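Local coordinates for VAO-type flavoprotein oxidase VAO615 (Myceliophthora thermophila, PDB 6F72) that probably works as a secreted oxidoreductase with bicovalently bound FAD, whose reduced form reacts rapidly with molecular oxygen, though no substrate is known, at residues A208-N211 / R216-G219; T305-N310 / D372-R377; R437-V442 / P504-A509; V551-T556 / W563-T568. All blocks are in the same frame, centred on the assembly; numbering follows the deposited sequence.

Contact 1: A208-N211 / R216-G219; sequences AMAN and RIVG. With NAG (2-acetamido-2-deoxy-beta-D-glucopyranose), chain H.
A210 meets I217 through a single methyl: its CB stands 4.1 Å from CG2 of I217, and both bonds leaving the two CA atoms are directed at the opposite segment. A210 CB also rests against the peptide joining R216 to I217, 4.0 Å from I217 N and 4.2 Å from R216 C. No hydrogen bond crosses, and only 92 Å² is buried in all, so the evidence is for a small apolar touch of buried residues. The first torsion of I217 explains which branch is used: CG1 is trans to the backbone N (chi1 -170°), which leaves CG2 between N and the carbonyl carbon, where it faces the alanine.

One shell out, the bond from CA to CB of R216 points away from the helix; NE forms a salt bridge with D299, and NH1 and NH2 are hydrogen-bonded to Y244 OH and G300 O. Next to A210, N211 carries an N-linked glycan, ND2 being bonded covalently to C1 of NAG at 1.4 Å. A weak hydrogen bond of 3.2 Å from the sugar O6 returns to N211 O.

The contact closes the turn between helix 203-212 and the short strand 215-216, inside the FAD-binding domain of PCMH type. L296 of strand 288-298 touches both A210 and I217, while L197 of strand 193-198 adjoins I217, so the helix end packs on the antiparallel sheet.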
# COMPACT_ATOMS: atom_id res chain seq x y z
N ALA A 208 -18.15 -2.36 1.54
CA ALA A 208 -19.49 -2.30 2.14
C ALA A 208 -20.38 -1.31 1.37
O ALA A 208 -21.53 -1.62 1.06
CB ALA A 208 -19.42 -1.94 3.62
N MET A 209 -19.81 -0.14 1.04
CA MET A 209 -20.52 0.92 0.34
C MET A 209 -20.87 0.54 -1.11
O MET A 209 -22.01 0.74 -1.55
CB MET A 209 -19.72 2.23 0.41
CG MET A 209 -20.39 3.42 -0.26
SD MET A 209 -19.77 3.70 -1.92
CE MET A 209 -21.05 4.75 -2.58
N ALA A 210 -19.89 -0.00 -1.83
CA ALA A 210 -20.11 -0.46 -3.20
C ALA A 210 -21.12 -1.60 -3.25
O ALA A 210 -22.04 -1.56 -4.08
CB ALA A 210 -18.80 -0.85 -3.88
N ASN A 211 -20.96 -2.60 -2.38
CA ASN A 211 -21.88 -3.75 -2.34
C ASN A 211 -23.34 -3.33 -2.16
O ASN A 211 -24.23 -3.87 -2.83
CB ASN A 211 -21.50 -4.77 -1.26
CG ASN A 211 -22.55 -5.85 -1.11
OD1 ASN A 211 -22.57 -6.81 -1.88
ND2 ASN A 211 -23.45 -5.67 -0.14
N ARG A 216 -19.08 -3.08 -7.64
CA ARG A 216 -17.72 -3.41 -7.19
C ARG A 216 -16.85 -2.17 -7.31
O ARG A 216 -17.07 -1.34 -8.21
CB ARG A 216 -17.12 -4.51 -8.07
CG ARG A 216 -17.96 -5.76 -8.22
CD ARG A 216 -17.60 -6.51 -9.51
NE ARG A 216 -18.36 -7.75 -9.64
CZ ARG A 216 -18.47 -8.47 -10.76
NH1 ARG A 216 -17.86 -8.07 -11.87
NH2 ARG A 216 -19.19 -9.58 -10.76
N ILE A 217 -15.89 -2.04 -6.41
CA ILE A 217 -14.83 -1.02 -6.52
C ILE A 217 -13.44 -1.68 -6.48
O ILE A 217 -13.23 -2.67 -5.77
CB ILE A 217 -14.95 0.12 -5.47
CG1 ILE A 217 -13.99 1.28 -5.78
CG2 ILE A 217 -14.75 -0.43 -4.05
CD1 ILE A 217 -14.21 2.56 -5.01
N VAL A 218 -12.51 -1.11 -7.25
CA VAL A 218 -11.12 -1.56 -7.31
C VAL A 218 -10.34 -1.12 -6.06
O VAL A 218 -10.05 0.08 -5.86
CB VAL A 218 -10.44 -1.10 -8.63
CG1 VAL A 218 -8.97 -1.49 -8.67
CG2 VAL A 218 -11.18 -1.66 -9.84
N GLY A 219 -9.95 -2.11 -5.26
CA GLY A 219 -9.22 -1.88 -4.03
C GLY A 219 -8.34 -3.04 -3.64
O GLY A 219 -8.42 -4.12 -4.25
C1 NAG H . -24.58 -6.54 0.12
C2 NAG H . -25.05 -7.13 1.46
C3 NAG H . -26.44 -7.79 1.40
C4 NAG H . -27.48 -6.95 0.63
C5 NAG H . -26.91 -6.59 -0.75
C6 NAG H . -27.89 -5.74 -1.55
C7 NAG H . -23.26 -7.88 3.01
C8 NAG H . -22.38 -9.04 3.37
N2 NAG H . -24.09 -8.10 1.98
O3 NAG H . -26.91 -8.01 2.73
O4 NAG H . -28.73 -7.66 0.53
O5 NAG H . -25.68 -5.88 -0.55
O6 NAG H . -27.20 -4.91 -2.50
O7 NAG H . -23.21 -6.81 3.62

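Contact 2: T305-N310 / D372-R377; sequences TLLGFN and DDLASR. With NAG (2-acetamido-2-deoxy-beta-D-glucopyranose), chain F.
L374 lays its CD2 methyl over one face of the F309 ring, and the two side chains cross at about a right angle. CD2 of L374 stands 3.7 Å from the ring centroid of F309, a CH-pi contact 17° off the ring normal. The nearest ring atoms lie toward the CB end, F309 CD2 being 3.6 Å from L374 CD2. The methyl sits over the ring but displaced toward its rim. The phenylalanine's first torsion (chi1 62°) holds CG between the backbone N and the carbonyl carbon, with the ring directed at the helix. The other branch of the leucine meets the residue two places back on the strand, L374 CD1 lying 4.1 Å from L307 CD1; one fork spans two strand residues that point the same way. Replacing F309 by an alanine would probably leave the CD2 methyl of L374 without its aromatic face and open a gap between strand and helix.

Where helix 360-376 meets helix 316-335, R377 NH1 forms a salt bridge with D373 OD2 at 2.6 Å. N310, the next strand residue, bears an N-linked NAG that is also hydrogen-bonded to T380 O. I379 and P381 of the following loop pack on L374, and V323 of helix 316-335 on F309. Helix 360-376 thus lies against strand 302-310, which pairs with strands 348-356 and 382-388 in the seven-stranded antiparallel sheet.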
# COMPACT_ATOMS: atom_id res chain seq x y z
N THR A 305 -11.86 -19.97 -6.72
CA THR A 305 -11.26 -21.26 -6.38
C THR A 305 -10.07 -21.14 -5.46
O THR A 305 -9.38 -20.11 -5.44
CB THR A 305 -10.85 -22.07 -7.64
OG1 THR A 305 -10.63 -23.43 -7.24
CG2 THR A 305 -9.58 -21.51 -8.31
N LEU A 306 -9.87 -22.20 -4.69
CA LEU A 306 -8.56 -22.55 -4.18
C LEU A 306 -7.93 -23.47 -5.21
O LEU A 306 -8.57 -24.41 -5.70
CB LEU A 306 -8.65 -23.25 -2.81
CG LEU A 306 -7.36 -23.41 -1.98
CD1 LEU A 306 -7.69 -23.40 -0.50
CD2 LEU A 306 -6.59 -24.68 -2.32
N LEU A 307 -6.68 -23.18 -5.56
CA LEU A 307 -5.87 -24.07 -6.37
C LEU A 307 -4.48 -24.21 -5.76
O LEU A 307 -3.69 -23.26 -5.77
CB LEU A 307 -5.80 -23.58 -7.83
CG LEU A 307 -4.81 -24.21 -8.83
CD1 LEU A 307 -5.00 -25.71 -8.99
CD2 LEU A 307 -4.92 -23.49 -10.17
N GLY A 308 -4.20 -25.39 -5.22
CA GLY A 308 -2.94 -25.67 -4.55
C GLY A 308 -2.26 -26.94 -5.03
O GLY A 308 -2.93 -27.89 -5.43
N PHE A 309 -0.93 -26.93 -5.00
CA PHE A 309 -0.11 -28.11 -5.32
C PHE A 309 1.23 -28.05 -4.60
O PHE A 309 1.70 -26.96 -4.26
CB PHE A 309 0.08 -28.27 -6.84
CG PHE A 309 0.81 -27.13 -7.50
CD1 PHE A 309 2.21 -27.12 -7.58
CD2 PHE A 309 0.10 -26.08 -8.11
CE1 PHE A 309 2.89 -26.08 -8.20
CE2 PHE A 309 0.77 -25.04 -8.75
CZ PHE A 309 2.17 -25.04 -8.79
N ASN A 310 1.84 -29.22 -4.38
CA ASN A 310 3.10 -29.32 -3.64
C ASN A 310 4.12 -30.33 -4.23
O ASN A 310 3.91 -30.86 -5.33
CB ASN A 310 2.84 -29.56 -2.15
CG ASN A 310 2.07 -30.84 -1.87
OD1 ASN A 310 2.50 -31.94 -2.22
ND2 ASN A 310 0.91 -30.69 -1.23
N ASP A 372 -4.80 -29.65 -16.19
CA ASP A 372 -4.20 -30.58 -17.15
C ASP A 372 -2.68 -30.55 -17.08
O ASP A 372 -2.04 -31.61 -17.16
CB ASP A 372 -4.65 -30.30 -18.58
CG ASP A 372 -6.07 -30.77 -18.87
OD1 ASP A 372 -6.59 -31.67 -18.17
OD2 ASP A 372 -6.67 -30.24 -19.82
N ASP A 373 -2.10 -29.35 -16.92
CA ASP A 373 -0.64 -29.21 -16.83
C ASP A 373 -0.08 -29.94 -15.62
O ASP A 373 0.91 -30.67 -15.72
CB ASP A 373 -0.21 -27.75 -16.83
CG ASP A 373 1.31 -27.59 -16.77
OD1 ASP A 373 1.87 -27.57 -15.65
OD2 ASP A 373 1.95 -27.52 -17.84
N LEU A 374 -0.73 -29.73 -14.47
CA LEU A 374 -0.37 -30.42 -13.23
C LEU A 374 -0.53 -31.94 -13.36
O LEU A 374 0.38 -32.68 -12.97
CB LEU A 374 -1.17 -29.85 -12.05
CG LEU A 374 -0.86 -28.39 -11.71
CD1 LEU A 374 -2.03 -27.72 -10.99
CD2 LEU A 374 0.43 -28.26 -10.92
N ALA A 375 -1.66 -32.38 -13.92
CA ALA A 375 -1.93 -33.80 -14.18
C ALA A 375 -0.81 -34.45 -15.00
O ALA A 375 -0.32 -35.51 -14.63
CB ALA A 375 -3.28 -33.98 -14.87
N SER A 376 -0.38 -33.78 -16.08
CA SER A 376 0.69 -34.29 -16.97
C SER A 376 2.06 -34.37 -16.29
O SER A 376 2.98 -35.04 -16.79
CB SER A 376 0.79 -33.43 -18.24
OG SER A 376 1.55 -32.26 -18.00
N ARG A 377 2.18 -33.69 -15.15
CA ARG A 377 3.43 -33.63 -14.40
C ARG A 377 3.39 -34.50 -13.14
O ARG A 377 4.30 -34.45 -12.31
CB ARG A 377 3.77 -32.17 -14.09
CG ARG A 377 4.25 -31.41 -15.32
CD ARG A 377 4.15 -29.92 -15.09
NE ARG A 377 5.34 -29.23 -15.57
CZ ARG A 377 5.44 -28.55 -16.71
NH1 ARG A 377 4.41 -28.45 -17.54
NH2 ARG A 377 6.59 -27.97 -17.02
C1 NAG F . 0.05 -31.79 -0.86
C2 NAG F . -0.57 -31.59 0.53
C3 NAG F . -1.51 -32.74 0.91
C4 NAG F . -2.49 -33.07 -0.23
C5 NAG F . -1.68 -33.35 -1.51
C6 NAG F . -2.54 -33.80 -2.69
C7 NAG F . 0.93 -30.29 2.05
C8 NAG F . 2.02 -30.43 3.07
N2 NAG F . 0.48 -31.45 1.54
O3 NAG F . -2.23 -32.41 2.10
O4 NAG F . -3.32 -34.18 0.14
O5 NAG F . -0.91 -32.18 -1.86
O6 NAG F . -3.26 -32.69 -3.23
O7 NAG F . 0.50 -29.19 1.73

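Contact 3: R437-V442 / P504-A509; sequences RNISQV and PMMDAA. With NAG (2-acetamido-2-deoxy-beta-D-glucopyranose), chain G.
M505 extends with CG trans to its backbone N (chi1 174°) and then bends at the sulfur (chi3 79°), which delivers its CE methyl between N438 and I439 on the facing helix. There CE of M505 touches N438 CB at 3.8 Å and I439 CG1 at 4.0 Å. In I439, CG1 is instead trans to the carbonyl carbon and sends CD1 on to M506, whose CG it meets at 4.0 Å; these two side chains cross at about a right angle, whereas I439 and M505 meet more obliquely. No hydrogen bond crosses, so the fit rests on methyl and methylene groups.

The sugar adds a third surface. N438 ND2 is bonded to C1 of NAG (1.4 Å), and the acetamido group of the NAG leans back over the second helix: its O7 is 3.5 Å from M505 CG and its C8 is 4.0 Å from A509 CB. M505 thereby lies partly under the glycan, while I439 and M506 are buried deeper, with L435 and L502 extending the apolar layer.

Beyond I439 the chain reverses in a type I beta turn to V442, and Q441 NE2 reaches back to R437 O over 2.9 Å, nearly straight at 166°. The whole is a helix-helix packing of the C-terminal part of helix 426-439 on the C-terminal part of helix 488-508, topped at its partly exposed edge by an N-linked glycan seen to rest on both helices.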
# COMPACT_ATOMS: atom_id res chain seq x y z
N ARG A 437 13.12 -19.64 -6.51
CA ARG A 437 13.82 -20.71 -5.79
C ARG A 437 14.77 -20.12 -4.76
O ARG A 437 14.76 -20.55 -3.61
CB ARG A 437 14.62 -21.61 -6.73
CG ARG A 437 13.83 -22.39 -7.75
CD ARG A 437 14.81 -23.13 -8.65
NE ARG A 437 15.01 -24.51 -8.21
CZ ARG A 437 14.76 -25.59 -8.95
NH1 ARG A 437 14.32 -25.48 -10.21
NH2 ARG A 437 14.97 -26.79 -8.45
N ASN A 438 15.59 -19.16 -5.19
CA ASN A 438 16.53 -18.44 -4.31
C ASN A 438 15.87 -17.75 -3.10
O ASN A 438 16.36 -17.87 -1.97
CB ASN A 438 17.36 -17.44 -5.12
CG ASN A 438 18.40 -18.10 -6.02
OD1 ASN A 438 18.40 -19.32 -6.21
ND2 ASN A 438 19.30 -17.28 -6.58
N ILE A 439 14.75 -17.06 -3.35
CA ILE A 439 13.98 -16.39 -2.29
C ILE A 439 13.39 -17.42 -1.32
O ILE A 439 13.39 -17.20 -0.10
CB ILE A 439 12.86 -15.46 -2.84
CG1 ILE A 439 13.46 -14.34 -3.72
CG2 ILE A 439 12.05 -14.86 -1.69
CD1 ILE A 439 12.48 -13.62 -4.64
N SER A 440 12.92 -18.54 -1.87
CA SER A 440 12.40 -19.66 -1.07
C SER A 440 13.41 -20.29 -0.09
O SER A 440 13.02 -21.06 0.79
CB SER A 440 11.83 -20.74 -1.99
OG SER A 440 10.73 -20.25 -2.73
N GLN A 441 14.70 -19.95 -0.23
CA GLN A 441 15.75 -20.45 0.68
C GLN A 441 16.01 -19.48 1.83
O GLN A 441 16.75 -19.81 2.78
CB GLN A 441 17.08 -20.76 -0.07
CG GLN A 441 16.99 -21.65 -1.30
CD GLN A 441 16.06 -22.83 -1.13
OE1 GLN A 441 16.27 -23.68 -0.27
NE2 GLN A 441 15.03 -22.89 -1.96
N VAL A 442 15.40 -18.30 1.74
CA VAL A 442 15.56 -17.24 2.74
C VAL A 442 14.32 -17.31 3.67
O VAL A 442 13.26 -16.82 3.30
CB VAL A 442 15.72 -15.84 2.06
CG1 VAL A 442 16.19 -14.81 3.07
CG2 VAL A 442 16.70 -15.89 0.90
N PRO A 504 17.94 -5.94 -5.28
CA PRO A 504 18.75 -6.00 -6.52
C PRO A 504 18.82 -7.39 -7.18
O PRO A 504 18.95 -7.47 -8.42
CB PRO A 504 20.13 -5.53 -6.06
CG PRO A 504 19.82 -4.60 -4.93
CD PRO A 504 18.72 -5.31 -4.19
N MET A 505 18.75 -8.46 -6.39
CA MET A 505 18.70 -9.82 -6.95
C MET A 505 17.42 -9.99 -7.75
O MET A 505 17.44 -10.51 -8.87
CB MET A 505 18.82 -10.91 -5.88
CG MET A 505 18.63 -12.33 -6.43
SD MET A 505 18.90 -13.69 -5.28
CE MET A 505 17.35 -13.71 -4.38
N MET A 506 16.30 -9.55 -7.15
CA MET A 506 14.99 -9.54 -7.81
C MET A 506 15.00 -8.72 -9.10
O MET A 506 14.44 -9.15 -10.11
CB MET A 506 13.91 -9.00 -6.86
CG MET A 506 13.60 -9.90 -5.67
SD MET A 506 12.83 -9.03 -4.29
CE MET A 506 11.33 -8.46 -5.08
N ASP A 507 15.64 -7.55 -9.04
CA ASP A 507 15.72 -6.62 -10.17
C ASP A 507 16.45 -7.23 -11.36
O ASP A 507 15.92 -7.25 -12.47
CB ASP A 507 16.44 -5.33 -9.75
CG ASP A 507 15.62 -4.46 -8.82
OD1 ASP A 507 14.49 -4.82 -8.44
OD2 ASP A 507 16.16 -3.39 -8.46
N ALA A 508 17.65 -7.73 -11.10
CA ALA A 508 18.50 -8.34 -12.11
C ALA A 508 17.86 -9.57 -12.78
O ALA A 508 18.09 -9.82 -13.98
CB ALA A 508 19.85 -8.71 -11.50
N ALA A 509 17.06 -10.32 -12.02
CA ALA A 509 16.39 -11.52 -12.56
C ALA A 509 15.20 -11.23 -13.48
O ALA A 509 14.67 -12.15 -14.13
CB ALA A 509 15.96 -12.46 -11.45
C1 NAG G . 20.38 -17.68 -7.46
C2 NAG G . 20.65 -16.49 -8.39
C3 NAG G . 22.08 -16.43 -8.97
C4 NAG G . 23.16 -16.88 -7.97
C5 NAG G . 22.76 -18.25 -7.39
C6 NAG G . 23.80 -18.85 -6.45
C7 NAG G . 18.76 -15.59 -9.75
C8 NAG G . 17.86 -15.89 -10.91
N2 NAG G . 19.67 -16.54 -9.47
O3 NAG G . 22.40 -15.11 -9.40
O4 NAG G . 24.46 -16.89 -8.57
O5 NAG G . 21.52 -18.09 -6.68
O6 NAG G . 23.81 -18.12 -5.21
O7 NAG G . 18.65 -14.54 -9.12

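Contact 4: V551-T556 / W563-T568; sequences VFYVKT and WDVDAT. With NAG (2-acetamido-2-deoxy-beta-D-glucopyranose), chain C.
Y553 and W563 form the close-packed part: CB of the tyrosine lies 3.6 Å from W563 CD1, and its CD1 lies 3.7 Å from W563 CB, each chain using its root against the other's ring. The rings themselves meet obliquely, with planes at 79° and centroids 5.5 Å apart between the tyrosine ring and the five-membered ring, so neither stacking nor an edge-to-face pair describes them. Both residues are buried, and each loses 71 Å² to the other segment. With CG trans to the backbone N (chi1 163°), the tyrosine ring reaches along the strand toward V565. The indole NE1 is hydrogen-bonded to S550 O, just before the first segment, which probably helps to set how the indole is turned.

The other end is looser. V565 is exposed to solvent; its CG2 stands 3.5 Å from Y553 OH, the two side chains crossing at about a right angle. A water lies in the plane of the tyrosine ring at its edge, 2.8 Å from Y553 OH, and makes a weak bond to W563 O at 3.4 Å. With an alanine here instead of Y553, that water would probably lose its hydroxyl partner, and a gap would open beside the indole and CG2 of V565. Farther out, A567 CA comes within 3.4 Å of O4 of a glycan NAG.

The loop 551-556 follows helix 536-546, and its V554 touches FAD. Strand 563-565 pairs antiparallel with strand 571-573, whose L571 packs on Y553, W563 and V565 alike.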
# COMPACT_ATOMS: atom_id res chain seq x y z
N VAL A 551 7.03 21.75 0.65
CA VAL A 551 6.44 21.53 1.98
C VAL A 551 6.11 20.06 2.19
O VAL A 551 6.16 19.59 3.33
CB VAL A 551 5.31 22.55 2.41
CG1 VAL A 551 5.09 23.69 1.43
CG2 VAL A 551 4.00 21.87 2.86
N PHE A 552 5.82 19.34 1.12
CA PHE A 552 5.55 17.92 1.25
C PHE A 552 6.79 17.08 0.96
O PHE A 552 7.41 17.21 -0.10
CB PHE A 552 4.35 17.49 0.43
CG PHE A 552 3.11 18.31 0.68
CD1 PHE A 552 2.53 18.37 1.94
CD2 PHE A 552 2.51 19.03 -0.37
CE1 PHE A 552 1.39 19.13 2.17
CE2 PHE A 552 1.36 19.78 -0.15
CZ PHE A 552 0.80 19.83 1.12
N TYR A 553 7.18 16.27 1.94
CA TYR A 553 8.30 15.35 1.78
C TYR A 553 7.87 13.94 2.17
O TYR A 553 7.29 13.73 3.24
CB TYR A 553 9.50 15.80 2.64
CG TYR A 553 10.52 14.70 2.83
CD1 TYR A 553 11.53 14.49 1.89
CD2 TYR A 553 10.43 13.81 3.92
CE1 TYR A 553 12.45 13.45 2.05
CE2 TYR A 553 11.34 12.78 4.08
CZ TYR A 553 12.34 12.60 3.14
OH TYR A 553 13.23 11.58 3.29
N VAL A 554 8.19 12.98 1.31
CA VAL A 554 8.16 11.56 1.68
C VAL A 554 9.44 10.92 1.14
O VAL A 554 9.90 11.29 0.04
CB VAL A 554 6.89 10.80 1.17
CG1 VAL A 554 5.63 11.20 1.93
CG2 VAL A 554 6.68 10.98 -0.33
N LYS A 555 9.99 9.95 1.87
CA LYS A 555 11.16 9.18 1.43
C LYS A 555 10.77 8.43 0.16
O LYS A 555 9.69 7.82 0.11
CB LYS A 555 11.63 8.21 2.52
CG LYS A 555 12.92 7.43 2.20
CD LYS A 555 14.14 8.36 2.21
CE LYS A 555 15.46 7.63 1.94
NZ LYS A 555 15.71 6.58 2.96
N THR A 556 11.65 8.50 -0.83
CA THR A 556 11.44 7.99 -2.20
C THR A 556 10.31 8.67 -2.98
O THR A 556 9.90 8.17 -4.05
CB THR A 556 11.30 6.44 -2.31
OG1 THR A 556 9.96 6.04 -1.96
CG2 THR A 556 12.36 5.68 -1.48
N TRP A 563 15.16 17.37 0.32
CA TRP A 563 15.49 17.20 1.74
C TRP A 563 16.50 16.07 2.00
O TRP A 563 16.35 14.96 1.46
CB TRP A 563 14.21 16.95 2.56
CG TRP A 563 13.23 18.09 2.51
CD1 TRP A 563 12.10 18.17 1.73
CD2 TRP A 563 13.29 19.32 3.26
NE1 TRP A 563 11.45 19.36 1.96
CE2 TRP A 563 12.15 20.09 2.89
CE3 TRP A 563 14.18 19.84 4.21
CZ2 TRP A 563 11.89 21.36 3.43
CZ3 TRP A 563 13.92 21.10 4.75
CH2 TRP A 563 12.78 21.85 4.35
N ASP A 564 17.52 16.38 2.80
CA ASP A 564 18.41 15.39 3.46
C ASP A 564 17.89 15.07 4.86
O ASP A 564 17.39 15.96 5.56
CB ASP A 564 19.83 15.92 3.67
CG ASP A 564 20.61 16.09 2.38
OD1 ASP A 564 20.38 15.34 1.39
OD2 ASP A 564 21.48 16.98 2.38
N VAL A 565 18.04 13.81 5.24
CA VAL A 565 17.72 13.33 6.58
C VAL A 565 19.07 13.13 7.29
O VAL A 565 19.85 12.28 6.87
CB VAL A 565 16.93 11.99 6.51
CG1 VAL A 565 16.64 11.44 7.91
CG2 VAL A 565 15.65 12.16 5.70
N ASP A 566 19.35 13.92 8.34
CA ASP A 566 20.62 13.74 9.07
C ASP A 566 20.56 12.54 10.02
O ASP A 566 19.51 11.88 10.13
CB ASP A 566 21.14 15.06 9.70
CG ASP A 566 20.44 15.45 11.01
OD1 ASP A 566 19.79 14.61 11.68
OD2 ASP A 566 20.59 16.63 11.39
N ALA A 567 21.67 12.25 10.70
CA ALA A 567 21.79 11.07 11.58
C ALA A 567 20.69 10.97 12.65
O ALA A 567 20.20 9.87 12.95
CB ALA A 567 23.17 11.03 12.22
N THR A 568 20.32 12.13 13.19
CA THR A 568 19.32 12.25 14.25
C THR A 568 17.89 12.13 13.68
O THR A 568 16.94 11.92 14.43
CB THR A 568 19.48 13.59 15.02
OG1 THR A 568 18.85 14.66 14.29
CG2 THR A 568 20.95 13.94 15.23
C1 NAG C . 20.59 5.93 12.83
C2 NAG C . 22.07 6.06 13.19
C3 NAG C . 22.74 7.13 12.33
C4 NAG C . 22.49 6.94 10.83
C5 NAG C . 21.01 6.65 10.51
C6 NAG C . 20.85 6.12 9.09
C7 NAG C . 22.60 5.42 15.52
C8 NAG C . 22.79 5.94 16.92
N2 NAG C . 22.28 6.34 14.60
O3 NAG C . 24.14 7.11 12.61
O4 NAG C . 22.85 8.13 10.12
O5 NAG C . 20.42 5.70 11.43
O6 NAG C . 21.14 4.71 9.03
O7 NAG C . 22.73 4.22 15.27
O HOH W 1 15.28 11.70 1.36

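In the fold
Along the chain the four contacts follow in series, each closing before the next opens, and none touches another. Contact 1 belongs to the PCMH-type FAD-binding domain, whereas contact 2 lies on the seven-stranded antiparallel sheet, their centres about 31 Å apart. Contacts 2 and 3 are the closest pair, with centres about 24 Å apart, and both adjoin helix 316-335. Contact 4 lies beside strands 563-565 and 571-573; its centre is about 48 Å from that of contact 2, on the opposite side of the chain's centre, and about 29 Å from that of contact 3. Contacts 1 to 3 each include a glycosylated asparagine and contact 4 touches another glycan, so sugars are spread widely over this secreted protein.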